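Local coordinates for 70 kDa protein (Xanthomonas sp., PDB 4B2N) that cleaves rubber (poly-cis-1,4-isoprene) oxidatively as a processive dioxygenase that carries two covalently bound c-type hemes, at residues A[47-52]-A[64-69]; A[512-517]-A[565-570]; A[518-523]-A[627-632]. One frame throughout, in Å; residues are numbered along the deposited sequence.

Contact 1. Residues A[47-52]-A[64-69]; sequences SLVKQG and NAYFVD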
# COMPACT_ATOMS: atom_id res chain seq x y z
N SER A 47 10.45 17.55 -1.63
CA SER A 47 11.86 17.55 -1.96
C SER A 47 12.54 18.63 -1.10
O SER A 47 13.76 18.65 -1.01
CB SER A 47 12.08 17.85 -3.45
OG SER A 47 11.64 19.20 -3.70
N LEU A 48 11.74 19.44 -0.40
CA LEU A 48 12.32 20.46 0.49
C LEU A 48 12.72 19.86 1.83
O LEU A 48 13.39 20.52 2.66
CB LEU A 48 11.34 21.63 0.70
CG LEU A 48 10.97 22.36 -0.61
CD1 LEU A 48 9.85 23.31 -0.26
CD2 LEU A 48 12.09 23.15 -1.28
N VAL A 49 12.28 18.62 2.09
CA VAL A 49 12.47 18.04 3.44
C VAL A 49 13.82 17.32 3.51
O VAL A 49 13.92 16.11 3.34
CB VAL A 49 11.29 17.15 3.85
CG1 VAL A 49 11.46 16.62 5.26
CG2 VAL A 49 9.97 17.94 3.68
N LYS A 50 14.84 18.09 3.85
CA LYS A 50 16.22 17.66 3.78
C LYS A 50 16.83 18.18 5.11
O LYS A 50 16.32 19.16 5.71
CB LYS A 50 16.81 18.49 2.66
CG LYS A 50 17.42 17.71 1.54
CD LYS A 50 16.40 16.85 0.87
CE LYS A 50 17.13 15.92 -0.10
NZ LYS A 50 18.11 16.72 -0.91
N GLN A 51 17.97 17.62 5.49
CA GLN A 51 18.76 18.20 6.60
C GLN A 51 18.80 19.75 6.55
O GLN A 51 19.05 20.36 5.53
CB GLN A 51 20.16 17.60 6.67
CG GLN A 51 20.86 17.79 8.03
CD GLN A 51 20.36 16.81 9.12
OE1 GLN A 51 19.83 17.22 10.17
NE2 GLN A 51 20.51 15.49 8.86
N GLY A 52 18.49 20.38 7.67
CA GLY A 52 18.39 21.82 7.71
C GLY A 52 16.97 22.34 7.72
O GLY A 52 16.72 23.52 8.13
N ASN A 64 11.53 14.23 10.52
CA ASN A 64 12.67 13.33 10.69
C ASN A 64 12.83 12.35 9.58
O ASN A 64 13.78 11.57 9.60
CB ASN A 64 12.66 12.65 12.05
CG ASN A 64 11.56 11.63 12.17
OD1 ASN A 64 10.97 11.22 11.20
ND2 ASN A 64 11.27 11.22 13.39
N ALA A 65 11.95 12.40 8.57
CA ALA A 65 12.07 11.43 7.47
C ALA A 65 12.35 12.21 6.20
O ALA A 65 11.42 12.77 5.58
CB ALA A 65 10.80 10.61 7.34
N TYR A 66 13.64 12.25 5.83
CA TYR A 66 14.04 13.14 4.79
C TYR A 66 13.88 12.52 3.45
O TYR A 66 14.10 11.32 3.30
CB TYR A 66 15.46 13.65 4.96
CG TYR A 66 15.67 14.44 6.24
CD1 TYR A 66 14.87 15.53 6.56
CD2 TYR A 66 16.67 14.08 7.13
CE1 TYR A 66 15.07 16.26 7.76
CE2 TYR A 66 16.85 14.80 8.33
CZ TYR A 66 16.07 15.91 8.61
OH TYR A 66 16.22 16.64 9.79
N PHE A 67 13.53 13.36 2.49
CA PHE A 67 13.52 13.04 1.09
C PHE A 67 14.94 12.81 0.60
O PHE A 67 15.83 13.53 0.98
CB PHE A 67 12.94 14.22 0.35
CG PHE A 67 12.62 13.97 -1.08
CD1 PHE A 67 11.41 13.29 -1.46
CD2 PHE A 67 13.51 14.36 -2.05
CE1 PHE A 67 11.09 13.08 -2.80
CE2 PHE A 67 13.17 14.21 -3.40
CZ PHE A 67 11.96 13.54 -3.78
N VAL A 68 15.16 11.83 -0.29
CA VAL A 68 16.46 11.65 -0.91
C VAL A 68 16.29 11.77 -2.41
O VAL A 68 15.49 11.04 -3.03
CB VAL A 68 17.12 10.26 -0.61
CG1 VAL A 68 18.41 10.13 -1.44
CG2 VAL A 68 17.44 10.19 0.85
N ASP A 69 17.05 12.67 -3.00
CA ASP A 69 16.93 12.97 -4.41
C ASP A 69 17.84 11.99 -5.15
O ASP A 69 19.05 12.08 -5.05
CB ASP A 69 17.28 14.45 -4.67
CG ASP A 69 17.18 14.82 -6.14
OD1 ASP A 69 17.00 13.93 -7.01
OD2 ASP A 69 17.34 16.01 -6.45
O HOH W 1 19.13 14.20 -1.76
O HOH W 2 16.86 19.71 9.68
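The peptide of K50 and Q51 lies over one face of the Y66 ring: the amide N of Q51 sits 3.8 Å above the ring plane, over its centre, while the carbonyl carbon of K50 covers the rim of the same face. Beside that ring V49 CG1 meets Y66 CD1 at 3.8 Å, the two side chains crossing at about a right angle. S47 CA stands over the ring of F67 in a CH-pi contact, 3.9 Å from the centroid, and the serine hydroxyl turns to the carbonyl of D44. With CG anti to the backbone N (chi1 -169°), F67 turns a face of its ring to S47 CA. V49 is the centre of an inverse gamma turn, and the carbonyl of that residue takes the one direct hydrogen bond between the segments, F67 N to V49 O at 2.9 Å. Both segments belong to the long loop between helices 27-32 and 88-104, and the chain of 64-69 is tied in turn to T298 and S307. Water mediates at both ends. One molecule accepts from K50 NZ and D69 N, reached because the lysine chain bends at chi2 and chi4; another accepts from G52 N and is hydrogen-bonded to Y66 OH at 3.1 Å. K50 NZ and D69 OD2, probably oppositely charged, stay 5.6 Å apart; D69 OD1 accepts from the backbone N of N72.

Contact 2. Residues A[512-517]-A[565-570]; sequences TAPYFH and LGWKYT. With HEC (heme c), chain D.
W567 meets A513 with the edge of its indole, and this edge carries the one hydrogen bond between the segments. The ring N-H points at the carbonyl oxygen of A513, which lies close to the indole plane, and W567 NE1 donates to A513 O over 2.8 Å. At the acceptor the fit is less regular: the donor stands 72° out of the carbonyl plane, away from the lone pairs. Two torsions, chi1 -64° and chi2 101°, place the CD1-NE1 edge of W567 toward A513 and P514; P514 CD approaches W567 CD1 at 3.9 Å, and the peptide bond between A513 and P514 is cis. Close by, A513 CB and G566 CA are only 3.4 Å apart, a tight carbon pair. G566 shares a G1 beta bulge with L565, both facing D561 in the two-stranded antiparallel sheet of 560-561 and 566-567. Segment 512-517 leads from its contact with this sheet to heme c #2. Y515 spans the two ends: the carbonyl oxygen of L565 and a heme propionate oxygen, O1A, both lie at the edge of its ring, in plane, while its hydroxyl is bonded to A509 O. The CA of A513 covers part of one face. Further along, the backbone N of F516 donates to heme O1A at 2.8 Å, and the F516 ring turns its edge to the porphyrin near CHA. F516 also meets the ring of H641, an axial ligand of the heme iron, with the planes at about 40°. H517 reaches the other propionate through ND1, whose 2.5 Å to heme O1D is suspiciously short, and through a weak bond from its backbone N to heme O2D.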
# COMPACT_ATOMS: atom_id res chain seq x y z
N THR A 512 -11.00 6.63 4.39
CA THR A 512 -10.10 5.47 4.26
C THR A 512 -10.15 4.51 5.43
O THR A 512 -9.18 3.79 5.69
CB THR A 512 -8.65 5.90 3.96
OG1 THR A 512 -8.14 6.63 5.10
CG2 THR A 512 -8.60 6.86 2.74
N ALA A 513 -11.26 4.46 6.16
CA ALA A 513 -11.33 3.47 7.23
C ALA A 513 -11.28 2.01 6.59
O ALA A 513 -11.67 1.81 5.45
CB ALA A 513 -12.62 3.70 8.04
N PRO A 514 -10.77 1.00 7.33
CA PRO A 514 -10.24 1.11 8.70
C PRO A 514 -8.78 1.61 8.77
O PRO A 514 -8.08 1.77 7.73
CB PRO A 514 -10.32 -0.34 9.19
CG PRO A 514 -10.10 -1.21 7.93
CD PRO A 514 -10.76 -0.41 6.84
N TYR A 515 -8.34 1.95 10.00
CA TYR A 515 -7.11 2.72 10.17
C TYR A 515 -5.92 1.90 10.76
O TYR A 515 -6.13 0.80 11.32
CB TYR A 515 -7.42 3.94 11.08
CG TYR A 515 -8.47 4.82 10.43
CD1 TYR A 515 -8.16 5.57 9.29
CD2 TYR A 515 -9.80 4.82 10.90
CE1 TYR A 515 -9.14 6.35 8.68
CE2 TYR A 515 -10.79 5.61 10.31
CZ TYR A 515 -10.43 6.38 9.18
OH TYR A 515 -11.32 7.13 8.49
N PHE A 516 -4.73 2.52 10.75
CA PHE A 516 -3.47 1.94 11.10
C PHE A 516 -2.98 1.00 10.02
O PHE A 516 -3.74 0.57 9.16
CB PHE A 516 -3.46 1.23 12.48
CG PHE A 516 -3.81 2.15 13.61
CD1 PHE A 516 -3.63 3.52 13.49
CD2 PHE A 516 -4.29 1.62 14.81
CE1 PHE A 516 -3.94 4.39 14.54
CE2 PHE A 516 -4.61 2.46 15.88
CZ PHE A 516 -4.42 3.84 15.73
N HIS A 517 -1.71 0.67 10.10
CA HIS A 517 -1.04 -0.06 9.01
C HIS A 517 -1.62 -1.43 8.80
O HIS A 517 -1.36 -2.01 7.77
CB HIS A 517 0.45 -0.11 9.25
CG HIS A 517 0.84 -0.93 10.44
ND1 HIS A 517 0.89 -0.42 11.75
CD2 HIS A 517 1.22 -2.25 10.53
CE1 HIS A 517 1.30 -1.41 12.58
NE2 HIS A 517 1.50 -2.53 11.83
N LEU A 565 -16.83 8.38 11.66
CA LEU A 565 -15.95 8.46 10.49
C LEU A 565 -15.24 7.14 10.35
O LEU A 565 -14.10 6.97 10.79
CB LEU A 565 -14.94 9.62 10.62
CG LEU A 565 -14.88 10.68 9.55
CD1 LEU A 565 -16.27 11.17 9.13
CD2 LEU A 565 -14.04 11.85 10.06
N GLY A 566 -15.94 6.22 9.66
CA GLY A 566 -15.45 4.86 9.45
C GLY A 566 -16.57 3.89 9.10
O GLY A 566 -17.69 4.34 8.84
N TRP A 567 -16.28 2.58 9.09
CA TRP A 567 -17.31 1.54 8.83
C TRP A 567 -18.24 1.44 10.00
O TRP A 567 -17.81 1.50 11.14
CB TRP A 567 -16.68 0.18 8.48
CG TRP A 567 -15.93 0.38 7.19
CD1 TRP A 567 -14.54 0.56 7.00
CD2 TRP A 567 -16.55 0.55 5.89
NE1 TRP A 567 -14.29 0.85 5.67
CE2 TRP A 567 -15.47 0.83 4.95
CE3 TRP A 567 -17.88 0.55 5.43
CZ2 TRP A 567 -15.71 1.05 3.58
CZ3 TRP A 567 -18.11 0.74 4.07
CH2 TRP A 567 -17.04 1.00 3.15
N LYS A 568 -19.51 1.29 9.71
CA LYS A 568 -20.42 0.76 10.74
C LYS A 568 -19.91 -0.66 11.05
O LYS A 568 -19.37 -1.36 10.19
CB LYS A 568 -21.86 0.76 10.22
CG LYS A 568 -22.42 2.14 10.06
CD LYS A 568 -23.87 2.14 9.63
CE LYS A 568 -24.54 3.47 9.88
NZ LYS A 568 -25.72 3.46 8.98
N TYR A 569 -20.04 -1.10 12.29
CA TYR A 569 -19.58 -2.47 12.54
C TYR A 569 -20.47 -3.00 13.64
O TYR A 569 -21.15 -2.23 14.36
CB TYR A 569 -18.10 -2.51 12.98
CG TYR A 569 -17.86 -1.73 14.26
CD1 TYR A 569 -18.04 -2.36 15.49
CD2 TYR A 569 -17.46 -0.39 14.23
CE1 TYR A 569 -17.87 -1.69 16.66
CE2 TYR A 569 -17.26 0.29 15.40
CZ TYR A 569 -17.47 -0.39 16.60
OH TYR A 569 -17.28 0.18 17.79
N THR A 570 -20.43 -4.30 13.74
CA THR A 570 -20.96 -5.01 14.88
C THR A 570 -19.77 -5.62 15.56
O THR A 570 -18.93 -6.33 14.93
CB THR A 570 -21.98 -6.06 14.37
OG1 THR A 570 -23.03 -5.30 13.79
CG2 THR A 570 -22.57 -6.84 15.49
FE HEC D . -1.84 9.77 14.60
CHA HEC D . -2.11 6.94 12.64
CHB HEC D . -5.07 10.89 13.57
CHC HEC D . -1.83 12.30 16.90
CHD HEC D . 1.54 9.36 14.78
NA HEC D . -3.22 9.11 13.28
C1A HEC D . -3.24 7.83 12.67
C2A HEC D . -4.49 7.60 11.95
C3A HEC D . -5.35 8.76 12.21
C4A HEC D . -4.57 9.62 13.08
CMA HEC D . -6.74 8.98 11.65
CAA HEC D . -4.82 6.44 11.00
CBA HEC D . -4.15 6.94 9.67
CGA HEC D . -4.15 5.82 8.62
O1A HEC D . -4.52 4.68 9.00
O2A HEC D . -3.84 5.99 7.38
NB HEC D . -3.26 11.32 15.12
C1B HEC D . -4.45 11.65 14.65
C2B HEC D . -5.11 12.80 15.27
C3B HEC D . -4.13 13.20 16.30
C4B HEC D . -3.05 12.24 16.11
CMB HEC D . -6.46 13.38 14.91
CAB HEC D . -4.23 14.31 17.32
CBB HEC D . -5.21 14.10 18.29
NC HEC D . -0.43 10.74 15.52
C1C HEC D . -0.58 11.68 16.59
C2C HEC D . 0.66 11.99 17.30
C3C HEC D . 1.64 11.14 16.67
C4C HEC D . 0.92 10.32 15.65
CMC HEC D . 0.86 12.98 18.43
CAC HEC D . 3.08 11.09 17.07
CBC HEC D . 3.53 10.89 18.32
ND HEC D . -0.55 8.49 13.81
C1D HEC D . 0.76 8.38 14.01
C2D HEC D . 1.46 7.27 13.38
C3D HEC D . 0.38 6.53 12.76
C4D HEC D . -0.79 7.34 13.10
CMD HEC D . 2.93 6.95 13.41
CAD HEC D . 0.50 5.26 11.95
CBD HEC D . 0.18 4.14 12.94
CGD HEC D . 0.20 2.77 12.29
O1D HEC D . 0.89 1.85 12.74
O2D HEC D . -0.48 2.67 11.29

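Contact 3. Residues A[518-523]-A[627-632]; sequences NGSVPN and MVYNSY
Face contacts with the ring of Y629 make up most of this meeting. S520 CA lies over the face in a CH-pi contact, 3.9 Å from the Y629 ring centroid and 29° off its normal, and the carbonyl oxygen of G519 sits over the same ring, 3.7 Å from Y629 CE1. With CG anti to the backbone N (chi1 -172°), the tyrosine extends its ring toward the 518-520 loop. At the phenol end the approach is closer, S520 CB coming to 3.2 Å from Y629 OH. The N518 side chain crosses that of Y629 at about a right angle, with the amide plane 67° from the ring. Polar bonds within each segment are local. S520 OG donates to N518 OD1 at 2.6 Å, a link within the loop that leads from the heme-binding F516 and H517 to helix 524-528; S520 and V521 form a classic beta bulge facing Y515. Strand 629-630 is an outermost strand of a three-stranded antiparallel sheet, and an Asx turn follows as Y632 N donates to N630 OD1 at 2.9 Å. Residues 635-637 are a shared partner: Y629 OH is bonded to N636 O, and N518 ND2 to the carbonyls of G635 and D637.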
# COMPACT_ATOMS: atom_id res chain seq x y z
N ASN A 518 -2.35 -1.97 9.77
CA ASN A 518 -2.98 -3.29 9.61
C ASN A 518 -4.53 -3.25 9.40
O ASN A 518 -5.20 -4.29 9.47
CB ASN A 518 -2.63 -4.22 10.79
CG ASN A 518 -3.09 -3.63 12.16
OD1 ASN A 518 -3.67 -2.55 12.18
ND2 ASN A 518 -2.68 -4.26 13.26
N GLY A 519 -5.07 -2.05 9.18
CA GLY A 519 -6.50 -1.79 9.01
C GLY A 519 -7.30 -2.36 10.16
O GLY A 519 -8.38 -2.93 9.96
N SER A 520 -6.86 -2.15 11.38
CA SER A 520 -7.47 -2.83 12.55
C SER A 520 -8.53 -2.03 13.28
O SER A 520 -9.30 -2.61 14.04
CB SER A 520 -6.42 -3.21 13.60
OG SER A 520 -5.59 -2.10 13.93
N VAL A 521 -8.54 -0.72 13.08
CA VAL A 521 -9.48 0.12 13.80
C VAL A 521 -10.58 0.71 12.87
O VAL A 521 -10.30 1.42 11.93
CB VAL A 521 -8.75 1.25 14.49
CG1 VAL A 521 -9.78 2.15 15.21
CG2 VAL A 521 -7.72 0.61 15.39
N PRO A 522 -11.87 0.40 13.15
CA PRO A 522 -12.84 0.64 12.07
C PRO A 522 -13.25 2.08 11.92
O PRO A 522 -13.80 2.42 10.90
CB PRO A 522 -14.06 -0.17 12.51
CG PRO A 522 -13.96 -0.17 14.03
CD PRO A 522 -12.47 -0.33 14.29
N ASN A 523 -13.01 2.93 12.93
CA ASN A 523 -13.40 4.33 12.75
C ASN A 523 -12.45 5.31 13.41
O ASN A 523 -11.57 4.94 14.19
CB ASN A 523 -14.89 4.62 13.11
CG ASN A 523 -15.23 4.28 14.56
OD1 ASN A 523 -16.42 3.90 14.92
ND2 ASN A 523 -14.26 4.42 15.41
N MET A 627 -14.26 -12.62 6.62
CA MET A 627 -15.22 -11.50 6.58
C MET A 627 -15.47 -10.80 7.90
O MET A 627 -16.43 -10.03 8.03
CB MET A 627 -16.54 -11.96 5.94
CG MET A 627 -16.21 -12.24 4.49
SD MET A 627 -17.57 -12.60 3.42
CE MET A 627 -18.36 -11.06 3.33
N VAL A 628 -14.64 -11.09 8.90
CA VAL A 628 -14.71 -10.38 10.17
C VAL A 628 -13.28 -9.99 10.55
O VAL A 628 -12.35 -10.79 10.39
CB VAL A 628 -15.27 -11.22 11.35
CG1 VAL A 628 -15.26 -10.41 12.60
CG2 VAL A 628 -16.71 -11.64 11.04
N TYR A 629 -13.08 -8.77 11.00
CA TYR A 629 -11.72 -8.42 11.40
C TYR A 629 -11.44 -9.00 12.79
O TYR A 629 -12.16 -8.69 13.75
CB TYR A 629 -11.46 -6.93 11.44
CG TYR A 629 -9.96 -6.67 11.68
CD1 TYR A 629 -9.06 -6.63 10.60
CD2 TYR A 629 -9.46 -6.53 12.97
CE1 TYR A 629 -7.71 -6.42 10.81
CE2 TYR A 629 -8.09 -6.31 13.19
CZ TYR A 629 -7.24 -6.25 12.12
OH TYR A 629 -5.89 -6.06 12.34
N ASN A 630 -10.35 -9.74 12.90
CA ASN A 630 -9.92 -10.35 14.14
C ASN A 630 -8.56 -9.79 14.60
O ASN A 630 -7.49 -10.18 14.06
CB ASN A 630 -9.83 -11.85 14.00
CG ASN A 630 -9.54 -12.53 15.36
OD1 ASN A 630 -9.19 -11.87 16.36
ND2 ASN A 630 -9.71 -13.84 15.39
N SER A 631 -8.60 -8.92 15.61
CA SER A 631 -7.38 -8.28 16.16
C SER A 631 -6.35 -9.24 16.82
O SER A 631 -5.22 -8.85 17.07
CB SER A 631 -7.75 -7.25 17.25
OG SER A 631 -8.16 -6.08 16.64
N TYR A 632 -6.78 -10.45 17.17
CA TYR A 632 -5.94 -11.48 17.77
C TYR A 632 -5.03 -12.27 16.80
O TYR A 632 -4.10 -12.90 17.23
CB TYR A 632 -6.80 -12.44 18.62
CG TYR A 632 -7.40 -11.72 19.76
CD1 TYR A 632 -6.58 -11.10 20.68
CD2 TYR A 632 -8.79 -11.57 19.89
CE1 TYR A 632 -7.09 -10.42 21.76
CE2 TYR A 632 -9.33 -10.88 20.98
CZ TYR A 632 -8.46 -10.31 21.91
OH TYR A 632 -8.91 -9.59 22.99

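Overall arrangement
Contacts 2 and 3 are buried neighbours, their centres 8 Å apart, whereas contact 1 is partly buried and lies about 31 and 33 Å from them, centre to centre. The loop running from 512 to 523 serves both inner contacts, and its backbone joins them: Y515 N is 2.8 Å from V521 O and W567 N is 3.1 Å from P522 O, both probable hydrogen bonds. Strands of two different sheets are thereby brought against one heme-binding loop. Chemistry follows place. Contact 1, between parts of a single loop, includes bridging waters; contact 2 combines an indole N-H bond with propionate bonds; contact 3 relies on ring-face packing across its segments.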